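Local coordinates for protein beta-fructofuranosidase, insoluble isoenzyme CWINV1 (Arabidopsis thaliana, PDB 2OXB) that hydrolyses sucrose and 1-kestose in the plant cell wall, releasing terminal beta-D-fructofuranosyl residues, and takes neokestose and levan less readily, at residues 278-283 / 289-294; 7-12 / 483-488; 55-60 / 336-341. The protein carries 1 engineered substitution. One frame throughout, in Å; residues are numbered along the deposited sequence.

Overall arrangement
Starting at the N terminus, the loop 7-12 leads into the first strand of the catalytic domain and meets strand 483-488 of the C-terminal domain, so contact 2 closes a loop spanning nearly the whole chain. Within it, contact 3 joins the loop at 55-60 to the connection 336-341, which leads into the C-terminal sandwich. Contact 1, a short hairpin of 278-283 and 289-294, is nested inside both; no two contacts cross. Contact 3 touches both of the others: Trp59 and Leu56 pack on Trp291 and Ile289 of contact 1, and Phe8 of contact 2 lies against Leu338. Contacts 1 and 2 approach without touching.

Contact 1: 278-283 / 289-294; sequences KTFFDS and ILWGWT
Phe280 and Ile289 lie side by side, pointing the same way, with ring atom CE2 of Phe280 3.2 Å from Ile289 CB in an oblique approach. Further along the same face, Phe280 CD2 comes up at the edge of the Trp291 indole, in its plane, 3.9 Å from NE1. Ile289 also reaches past the ring: with CG1 beside its own backbone N (chi1 -75°), the branch carries CD1 to within 3.5 Å of Asp282 CB. On the other face of the sheet, Thr279 and Leu290 cross at an angle, Thr279 CG2 touching Leu290 CD1 at 3.8 Å.

The backbone sets this pairing. Lys278 and Trp291 form an antiparallel hydrogen-bonded pair: Lys278 N gives to Trp291 O at 2.8 Å, and Trp291 N returns a bond to Lys278 O, also 2.8 Å. Toward the turn Ile289 N binds Phe280 O at 3.2 Å, whereas the bond from Phe280 N to Ile289 O is weak.

Further out, the polar groups are fixed by the rest of the domain. Asp282 makes a salt bridge to Arg287 and accepts from Lys285 N within the turn, Thr279 OG1 binds Asp202, and Lys278 NZ binds Ser81. Pro23 packs against both Phe280 and Trp291. This is a beta hairpin, the first two strands of a four-stranded antiparallel sheet such as makes up each blade of the five-bladed beta-propeller of glycoside hydrolase family 32, and its Lys278 side chain lies about 9 Å from the bound fructose, near the substrate residues Ser79 and Asp145.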
loop_
_atom_site.group_PDB
_atom_site.type_symbol
_atom_site.label_atom_id
_atom_site.label_comp_id
_atom_site.label_asym_id
_atom_site.label_seq_id
_atom_site.Cartn_x
_atom_site.Cartn_y
_atom_site.Cartn_z
ATOM N N LYS A 278 -6.105 1.083 0.807
ATOM C CA LYS A 278 -7.422 1.303 0.211
ATOM C C LYS A 278 -7.314 2.015 -1.125
ATOM O O LYS A 278 -6.418 2.841 -1.340
ATOM C CB LYS A 278 -8.322 2.134 1.129
ATOM C CG LYS A 278 -9.651 2.497 0.510
ATOM C CD LYS A 278 -10.785 2.369 1.511
ATOM C CE LYS A 278 -11.040 0.896 1.850
ATOM N NZ LYS A 278 -12.106 0.725 2.890
ATOM N N THR A 279 -8.256 1.714 -2.010
ATOM C CA THR A 279 -8.262 2.297 -3.340
ATOM C C THR A 279 -9.402 3.286 -3.548
ATOM O O THR A 279 -10.187 3.556 -2.639
ATOM C CB THR A 279 -8.341 1.178 -4.399
ATOM O OG1 THR A 279 -9.541 0.417 -4.204
ATOM C CG2 THR A 279 -7.154 0.253 -4.266
ATOM N N PHE A 280 -9.461 3.842 -4.753
ATOM C CA PHE A 280 -10.493 4.805 -5.105
ATOM C C PHE A 280 -10.390 5.093 -6.596
ATOM O O PHE A 280 -9.293 5.152 -7.147
ATOM C CB PHE A 280 -10.314 6.097 -4.291
ATOM C CG PHE A 280 -9.634 7.204 -5.036
ATOM C CD1 PHE A 280 -10.340 7.967 -5.968
ATOM C CD2 PHE A 280 -8.287 7.471 -4.830
ATOM C CE1 PHE A 280 -9.718 8.979 -6.677
ATOM C CE2 PHE A 280 -7.655 8.484 -5.535
ATOM C CZ PHE A 280 -8.370 9.237 -6.462
ATOM N N PHE A 281 -11.531 5.282 -7.242
ATOM C CA PHE A 281 -11.557 5.544 -8.675
ATOM C C PHE A 281 -11.376 7.007 -9.057
ATOM O O PHE A 281 -12.161 7.869 -8.630
ATOM C CB PHE A 281 -12.872 5.034 -9.266
ATOM C CG PHE A 281 -12.988 5.220 -10.748
ATOM C CD1 PHE A 281 -12.068 4.625 -11.609
ATOM C CD2 PHE A 281 -14.052 5.937 -11.291
ATOM C CE1 PHE A 281 -12.211 4.733 -12.986
ATOM C CE2 PHE A 281 -14.203 6.048 -12.667
ATOM C CZ PHE A 281 -13.282 5.443 -13.516
ATOM N N ASP A 282 -10.352 7.277 -9.866
ATOM C CA ASP A 282 -10.071 8.639 -10.350
ATOM C C ASP A 282 -10.913 8.853 -11.599
ATOM O O ASP A 282 -10.692 8.214 -12.619
ATOM C CB ASP A 282 -8.576 8.792 -10.709
ATOM C CG ASP A 282 -8.194 10.221 -11.133
ATOM O OD1 ASP A 282 -8.754 10.756 -12.112
ATOM O OD2 ASP A 282 -7.316 10.814 -10.479
ATOM N N SER A 283 -11.883 9.750 -11.514
ATOM C CA SER A 283 -12.755 10.039 -12.643
ATOM C C SER A 283 -11.976 10.716 -13.780
ATOM O O SER A 283 -12.074 10.319 -14.943
ATOM C CB SER A 283 -13.910 10.938 -12.180
ATOM O OG SER A 283 -14.715 10.278 -11.225
ATOM N N ILE A 289 -6.280 4.758 -8.031
ATOM C CA ILE A 289 -5.194 5.118 -7.125
ATOM C C ILE A 289 -5.216 4.248 -5.879
ATOM O O ILE A 289 -6.276 3.991 -5.312
ATOM C CB ILE A 289 -5.298 6.588 -6.664
ATOM C CG1 ILE A 289 -4.862 7.543 -7.785
ATOM C CG2 ILE A 289 -4.409 6.808 -5.452
ATOM C CD1 ILE A 289 -5.717 7.520 -9.034
ATOM N N LEU A 290 -4.042 3.822 -5.435
ATOM C CA LEU A 290 -3.954 2.972 -4.259
ATOM C C LEU A 290 -3.163 3.564 -3.095
ATOM O O LEU A 290 -1.939 3.724 -3.166
ATOM C CB LEU A 290 -3.358 1.628 -4.658
ATOM C CG LEU A 290 -3.148 0.632 -3.523
ATOM C CD1 LEU A 290 -3.477 -0.766 -4.038
ATOM C CD2 LEU A 290 -1.712 0.702 -3.004
ATOM N N TRP A 291 -3.876 3.865 -2.012
ATOM C CA TRP A 291 -3.267 4.425 -0.809
ATOM C C TRP A 291 -2.917 3.383 0.249
ATOM O O TRP A 291 -3.695 2.472 0.518
ATOM C CB TRP A 291 -4.190 5.437 -0.148
ATOM C CG TRP A 291 -4.445 6.654 -0.920
ATOM C CD1 TRP A 291 -5.440 6.859 -1.837
ATOM C CD2 TRP A 291 -3.730 7.884 -0.814
ATOM N NE1 TRP A 291 -5.394 8.153 -2.304
ATOM C CE2 TRP A 291 -4.352 8.804 -1.693
ATOM C CE3 TRP A 291 -2.622 8.304 -0.060
ATOM C CZ2 TRP A 291 -3.903 10.126 -1.835
ATOM C CZ3 TRP A 291 -2.172 9.616 -0.201
ATOM C CH2 TRP A 291 -2.816 10.512 -1.083
ATOM N N GLY A 292 -1.750 3.557 0.866
ATOM C CA GLY A 292 -1.290 2.650 1.907
ATOM C C GLY A 292 -0.621 3.421 3.031
ATOM O O GLY A 292 0.156 4.344 2.775
ATOM N N TRP A 293 -0.909 3.032 4.274
ATOM C CA TRP A 293 -0.370 3.708 5.444
ATOM C C TRP A 293 1.107 3.460 5.810
ATOM O O TRP A 293 1.899 4.401 5.797
ATOM C CB TRP A 293 -1.297 3.461 6.650
ATOM C CG TRP A 293 -0.680 3.752 7.996
ATOM C CD1 TRP A 293 0.074 4.839 8.345
ATOM C CD2 TRP A 293 -0.738 2.914 9.163
ATOM N NE1 TRP A 293 0.495 4.725 9.651
ATOM C CE2 TRP A 293 0.008 3.556 10.177
ATOM C CE3 TRP A 293 -1.350 1.681 9.447
ATOM C CZ2 TRP A 293 0.162 3.011 11.457
ATOM C CZ3 TRP A 293 -1.199 1.135 10.721
ATOM C CH2 TRP A 293 -0.444 1.805 11.713
ATOM N N THR A 294 1.515 2.241 6.133
ATOM C CA THR A 294 2.933 2.028 6.490
ATOM C C THR A 294 3.337 2.541 7.875
ATOM O O THR A 294 3.590 3.732 8.085
ATOM C CB THR A 294 3.909 2.673 5.463
ATOM O OG1 THR A 294 3.909 1.908 4.255
ATOM C CG2 THR A 294 5.336 2.704 6.011
#

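Contact 2: 7-12 / 483-488; sequences GFHFQP and VVESFG
His9 points its imidazole at strand 483-488, where it meets Val483 and, through CE1, Glu485; these three buried residues make the whole of this contact, and no hydrogen bond spans it. The apolar part is the meeting with Val483, whose side chain comes at His9 from the opposite direction. CG1 is the branch that faces the ring, obliquely, but the model brings it closer to CD2 than carbons allow, and its exact placing is therefore doubtful.

The polar part concerns Glu485. Its chain is extended beyond CG and slides past the histidine in the opposite sense, bringing OE1 to 3.4 Å from His9 CE1, with the carboxylate plane nearly perpendicular (84°) to the ring. His9 ND1 is farther, 4.1 Å from the same Glu485 OE1, so the two groups are near each other without a bond. The other oxygen, OE2, makes a salt bridge to Arg316; this would probably moderate any pull of the carboxylate on the imidazole.

Aromatic packing comes from within the loop: Phe8 CE1 lies 3.5 Å above one face of the His9 ring, toward its rim. Asp480 ties the loop to the sandwich as well, accepting from the backbone N of Gly7 and of Phe8. Strand 483-488 runs between strands 473-480 and 493-498 in the C-terminal sheet, and Leu478 and Thr496 on these neighbours touch Glu485, while on the propeller side the loop lies just ahead of strand 15-26 and Phe10 rests on Leu32 of strand 29-36.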
loop_
_atom_site.group_PDB
_atom_site.type_symbol
_atom_site.label_atom_id
_atom_site.label_comp_id
_atom_site.label_asym_id
_atom_site.label_seq_id
_atom_site.Cartn_x
_atom_site.Cartn_y
_atom_site.Cartn_z
ATOM N N GLY A 7 10.205 14.468 2.573
ATOM C CA GLY A 7 10.075 15.724 1.859
ATOM C C GLY A 7 9.021 15.732 0.754
ATOM O O GLY A 7 8.394 16.760 0.516
ATOM N N PHE A 8 8.812 14.607 0.077
ATOM C CA PHE A 8 7.834 14.568 -0.998
ATOM C C PHE A 8 6.726 13.533 -0.842
ATOM O O PHE A 8 5.971 13.270 -1.778
ATOM C CB PHE A 8 8.528 14.373 -2.349
ATOM C CG PHE A 8 9.280 13.087 -2.475
ATOM C CD1 PHE A 8 8.617 11.899 -2.736
ATOM C CD2 PHE A 8 10.664 13.067 -2.346
ATOM C CE1 PHE A 8 9.327 10.703 -2.871
ATOM C CE2 PHE A 8 11.377 11.883 -2.479
ATOM C CZ PHE A 8 10.706 10.697 -2.741
ATOM N N HIS A 9 6.601 12.940 0.326
ATOM C CA HIS A 9 5.534 11.966 0.502
ATOM C C HIS A 9 4.320 12.681 1.076
ATOM O O HIS A 9 3.714 13.525 0.410
ATOM C CB HIS A 9 6.007 10.848 1.429
ATOM C CG HIS A 9 6.982 9.919 0.786
ATOM N ND1 HIS A 9 6.639 9.093 -0.262
ATOM C CD2 HIS A 9 8.299 9.712 1.013
ATOM C CE1 HIS A 9 7.704 8.417 -0.654
ATOM N NE2 HIS A 9 8.725 8.775 0.104
ATOM N N PHE A 10 3.963 12.328 2.305
ATOM C CA PHE A 10 2.858 12.958 3.001
ATOM C C PHE A 10 2.764 12.468 4.428
ATOM O O PHE A 10 2.947 11.286 4.719
ATOM C CB PHE A 10 1.509 12.734 2.314
ATOM C CG PHE A 10 0.351 13.280 3.109
ATOM C CD1 PHE A 10 0.245 14.648 3.357
ATOM C CD2 PHE A 10 -0.583 12.423 3.692
ATOM C CE1 PHE A 10 -0.772 15.152 4.178
ATOM C CE2 PHE A 10 -1.609 12.916 4.517
ATOM C CZ PHE A 10 -1.700 14.280 4.761
ATOM N N GLN A 11 2.464 13.405 5.313
ATOM C CA GLN A 11 2.357 13.113 6.715
ATOM C C GLN A 11 1.896 14.360 7.433
ATOM O O GLN A 11 1.945 15.464 6.884
ATOM C CB GLN A 11 3.724 12.699 7.248
ATOM C CG GLN A 11 4.807 13.733 6.993
ATOM C CD GLN A 11 6.170 13.218 7.355
ATOM O OE1 GLN A 11 6.471 12.998 8.530
ATOM N NE2 GLN A 11 7.003 12.987 6.344
ATOM N N PRO A 12 1.417 14.199 8.675
ATOM C CA PRO A 12 0.966 15.367 9.427
ATOM C C PRO A 12 2.213 16.131 9.837
ATOM O O PRO A 12 3.294 15.541 9.966
ATOM C CB PRO A 12 0.266 14.754 10.634
ATOM C CG PRO A 12 -0.189 13.420 10.131
ATOM C CD PRO A 12 1.010 12.956 9.351
ATOM N N VAL A 483 11.722 6.860 4.814
ATOM C CA VAL A 483 10.974 5.902 4.016
ATOM C C VAL A 483 11.559 5.606 2.644
ATOM O O VAL A 483 11.961 6.508 1.905
ATOM C CB VAL A 483 9.520 6.347 3.819
ATOM C CG1 VAL A 483 9.484 7.732 3.212
ATOM C CG2 VAL A 483 8.804 5.361 2.918
ATOM N N VAL A 484 11.575 4.324 2.305
ATOM C CA VAL A 484 12.101 3.867 1.034
ATOM C C VAL A 484 11.177 2.828 0.440
ATOM O O VAL A 484 10.887 1.815 1.071
ATOM C CB VAL A 484 13.478 3.243 1.219
ATOM C CG1 VAL A 484 14.542 4.330 1.265
ATOM C CG2 VAL A 484 13.496 2.446 2.500
ATOM N N GLU A 485 10.716 3.087 -0.775
ATOM C CA GLU A 485 9.816 2.164 -1.450
ATOM C C GLU A 485 10.520 1.469 -2.601
ATOM O O GLU A 485 11.092 2.122 -3.485
ATOM C CB GLU A 485 8.598 2.913 -1.967
ATOM C CG GLU A 485 7.789 3.536 -0.858
ATOM C CD GLU A 485 6.670 4.396 -1.377
ATOM O OE1 GLU A 485 6.974 5.381 -2.075
ATOM O OE2 GLU A 485 5.497 4.087 -1.088
ATOM N N SER A 486 10.476 0.142 -2.586
ATOM C CA SER A 486 11.122 -0.645 -3.623
ATOM C C SER A 486 10.125 -1.160 -4.659
ATOM O O SER A 486 8.994 -1.525 -4.329
ATOM C CB SER A 486 11.877 -1.820 -2.992
ATOM O OG SER A 486 12.659 -1.387 -1.892
ATOM N N PHE A 487 10.558 -1.188 -5.918
ATOM C CA PHE A 487 9.715 -1.658 -7.020
ATOM C C PHE A 487 10.521 -2.511 -8.005
ATOM O O PHE A 487 11.590 -2.112 -8.447
ATOM C CB PHE A 487 9.085 -0.451 -7.735
ATOM C CG PHE A 487 8.137 0.340 -6.877
ATOM C CD1 PHE A 487 6.775 0.079 -6.899
ATOM C CD2 PHE A 487 8.610 1.344 -6.042
ATOM C CE1 PHE A 487 5.884 0.819 -6.096
ATOM C CE2 PHE A 487 7.738 2.091 -5.236
ATOM C CZ PHE A 487 6.375 1.829 -5.262
ATOM N N GLY A 488 10.005 -3.688 -8.333
ATOM C CA GLY A 488 10.714 -4.563 -9.244
ATOM C C GLY A 488 9.841 -4.999 -10.393
ATOM O O GLY A 488 8.639 -5.171 -10.237
#

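Contact 3: 55-60 / 336-341; sequences DLINWD and ERLRTK
In Ile57, CG2 is the branch set anti to the backbone N, and in Leu338 CG stands anti to the carbonyl carbon (chi1 -59°); with these settings the two side chains run past each other in opposite directions. Ile57 CG2 meets Leu338 CD1 at 3.5 Å, and Leu338 CG lies 4.0 Å from the same Ile57 CG2. Both residues are buried, and each is backed by others: Val335 packs on Ile57, and Phe8 and Met531 on Leu338.

The isoleucine is carried by the loop joining strands 47-53 and 60-66 of the propeller. Asp55 OD1 accepts from Asn58 N at 3.2 Å, an Asx motif, with the N-H arriving from above the carboxylate plane; a weaker bond comes from Ile57 N to the same oxygen. Ser53 OG also holds the loop, binding Asp55 N and Asn58 O. The partner loop, 336-341, leads from the propeller toward strand 344-351 of the C-terminal beta-sandwich and pairs by backbone bonds with Asn532 and Ser530.

At the more open side, the extended arm of Arg337 stretches toward Asp55, its NH1 3.7 Å from Asp55 CB. The opposite charges would attract only weakly, since Asp55 OD2 and Arg337 NH1 stay 4.3 Å apart, beyond a salt bridge.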
loop_
_atom_site.group_PDB
_atom_site.type_symbol
_atom_site.label_atom_id
_atom_site.label_comp_id
_atom_site.label_asym_id
_atom_site.label_seq_id
_atom_site.Cartn_x
_atom_site.Cartn_y
_atom_site.Cartn_z
ATOM N N ASP A 55 -2.721 17.132 -7.769
ATOM C CA ASP A 55 -1.760 16.261 -8.432
ATOM C C ASP A 55 -1.329 15.085 -7.548
ATOM O O ASP A 55 -0.321 14.416 -7.822
ATOM C CB ASP A 55 -0.538 17.083 -8.834
ATOM C CG ASP A 55 -0.076 18.009 -7.727
ATOM O OD1 ASP A 55 -0.585 17.850 -6.592
ATOM O OD2 ASP A 55 0.785 18.889 -7.987
ATOM N N LEU A 56 -2.102 14.847 -6.491
ATOM C CA LEU A 56 -1.825 13.778 -5.544
ATOM C C LEU A 56 -0.412 13.852 -4.979
ATOM O O LEU A 56 0.147 12.843 -4.549
ATOM C CB LEU A 56 -2.034 12.410 -6.196
ATOM C CG LEU A 56 -3.462 11.920 -6.459
ATOM C CD1 LEU A 56 -3.393 10.633 -7.270
ATOM C CD2 LEU A 56 -4.209 11.694 -5.150
ATOM N N ILE A 57 0.167 15.044 -4.976
ATOM C CA ILE A 57 1.516 15.197 -4.464
ATOM C C ILE A 57 1.567 16.335 -3.466
ATOM O O ILE A 57 2.089 16.171 -2.357
ATOM C CB ILE A 57 2.524 15.475 -5.604
ATOM C CG1 ILE A 57 2.401 14.392 -6.689
ATOM C CG2 ILE A 57 3.934 15.513 -5.042
ATOM C CD1 ILE A 57 2.776 13.000 -6.245
ATOM N N ASN A 58 1.025 17.486 -3.868
ATOM C CA ASN A 58 0.986 18.675 -3.018
ATOM C C ASN A 58 -0.353 18.708 -2.298
ATOM O O ASN A 58 -1.412 18.680 -2.933
ATOM C CB ASN A 58 1.124 19.955 -3.844
ATOM C CG ASN A 58 2.321 19.938 -4.763
ATOM O OD1 ASN A 58 3.436 19.616 -4.359
ATOM N ND2 ASN A 58 2.095 20.305 -6.011
ATOM N N TRP A 59 -0.298 18.791 -0.973
ATOM C CA TRP A 59 -1.508 18.808 -0.166
ATOM C C TRP A 59 -1.720 20.049 0.689
ATOM O O TRP A 59 -0.816 20.507 1.398
ATOM C CB TRP A 59 -1.561 17.547 0.704
ATOM C CG TRP A 59 -1.496 16.299 -0.145
ATOM C CD1 TRP A 59 -0.383 15.762 -0.734
ATOM C CD2 TRP A 59 -2.605 15.503 -0.588
ATOM N NE1 TRP A 59 -0.731 14.696 -1.518
ATOM C CE2 TRP A 59 -2.089 14.516 -1.453
ATOM C CE3 TRP A 59 -3.984 15.541 -0.351
ATOM C CZ2 TRP A 59 -2.902 13.561 -2.069
ATOM C CZ3 TRP A 59 -4.794 14.597 -0.964
ATOM C CH2 TRP A 59 -4.250 13.622 -1.817
ATOM N N ASP A 60 -2.933 20.587 0.585
ATOM C CA ASP A 60 -3.361 21.762 1.334
ATOM C C ASP A 60 -4.189 21.233 2.510
ATOM O O ASP A 60 -5.087 20.416 2.318
ATOM C CB ASP A 60 -4.230 22.682 0.450
ATOM C CG ASP A 60 -3.449 23.331 -0.696
ATOM O OD1 ASP A 60 -3.088 22.635 -1.666
ATOM O OD2 ASP A 60 -3.197 24.549 -0.625
ATOM N N GLU A 336 6.692 12.360 -10.674
ATOM C CA GLU A 336 7.984 12.576 -11.304
ATOM C C GLU A 336 8.215 14.049 -11.655
ATOM O O GLU A 336 9.123 14.387 -12.417
ATOM C CB GLU A 336 8.073 11.727 -12.564
ATOM C CG GLU A 336 7.513 10.331 -12.389
ATOM C CD GLU A 336 7.434 9.571 -13.692
ATOM O OE1 GLU A 336 8.505 9.346 -14.306
ATOM O OE2 GLU A 336 6.304 9.201 -14.101
ATOM N N ARG A 337 7.378 14.919 -11.103
ATOM C CA ARG A 337 7.495 16.351 -11.331
ATOM C C ARG A 337 8.461 16.935 -10.304
ATOM O O ARG A 337 9.019 18.016 -10.491
ATOM C CB ARG A 337 6.125 17.006 -11.190
ATOM C CG ARG A 337 5.141 16.514 -12.223
ATOM C CD ARG A 337 3.798 17.152 -12.052
ATOM N NE ARG A 337 2.821 16.593 -12.982
ATOM C CZ ARG A 337 1.536 16.927 -12.979
ATOM N NH1 ARG A 337 1.083 17.812 -12.093
ATOM N NH2 ARG A 337 0.707 16.381 -13.857
ATOM N N LEU A 338 8.646 16.204 -9.211
ATOM C CA LEU A 338 9.534 16.613 -8.135
ATOM C C LEU A 338 10.976 16.267 -8.510
ATOM O O LEU A 338 11.901 16.439 -7.712
ATOM C CB LEU A 338 9.130 15.895 -6.834
ATOM C CG LEU A 338 7.710 16.082 -6.281
ATOM C CD1 LEU A 338 7.384 14.983 -5.276
ATOM C CD2 LEU A 338 7.595 17.431 -5.617
ATOM N N ARG A 339 11.162 15.774 -9.728
ATOM C CA ARG A 339 12.491 15.395 -10.212
ATOM C C ARG A 339 13.347 16.597 -10.606
ATOM O O ARG A 339 12.923 17.417 -11.410
ATOM C CB ARG A 339 12.358 14.471 -11.419
ATOM C CG ARG A 339 11.741 13.135 -11.115
ATOM C CD ARG A 339 11.668 12.310 -12.377
ATOM N NE ARG A 339 11.171 10.969 -12.106
ATOM C CZ ARG A 339 10.971 10.039 -13.029
ATOM N NH1 ARG A 339 11.226 10.289 -14.305
ATOM N NH2 ARG A 339 10.513 8.853 -12.665
ATOM N N THR A 340 14.553 16.687 -10.046
ATOM C CA THR A 340 15.459 17.794 -10.352
ATOM C C THR A 340 15.676 17.914 -11.846
ATOM O O THR A 340 15.840 16.907 -12.543
ATOM C CB THR A 340 16.858 17.631 -9.698
ATOM O OG1 THR A 340 16.772 17.886 -8.292
ATOM C CG2 THR A 340 17.856 18.609 -10.323
ATOM N N LYS A 341 15.669 19.154 -12.330
ATOM C CA LYS A 341 15.872 19.430 -13.747
ATOM C C LYS A 341 17.106 18.684 -14.247
ATOM O O LYS A 341 17.193 18.341 -15.423
ATOM C CB LYS A 341 16.041 20.940 -13.988
ATOM C CG LYS A 341 14.728 21.732 -14.044
ATOM C CD LYS A 341 14.936 23.126 -14.653
ATOM C CE LYS A 341 13.610 23.791 -15.049
ATOM N NZ LYS A 341 13.810 25.115 -15.717
#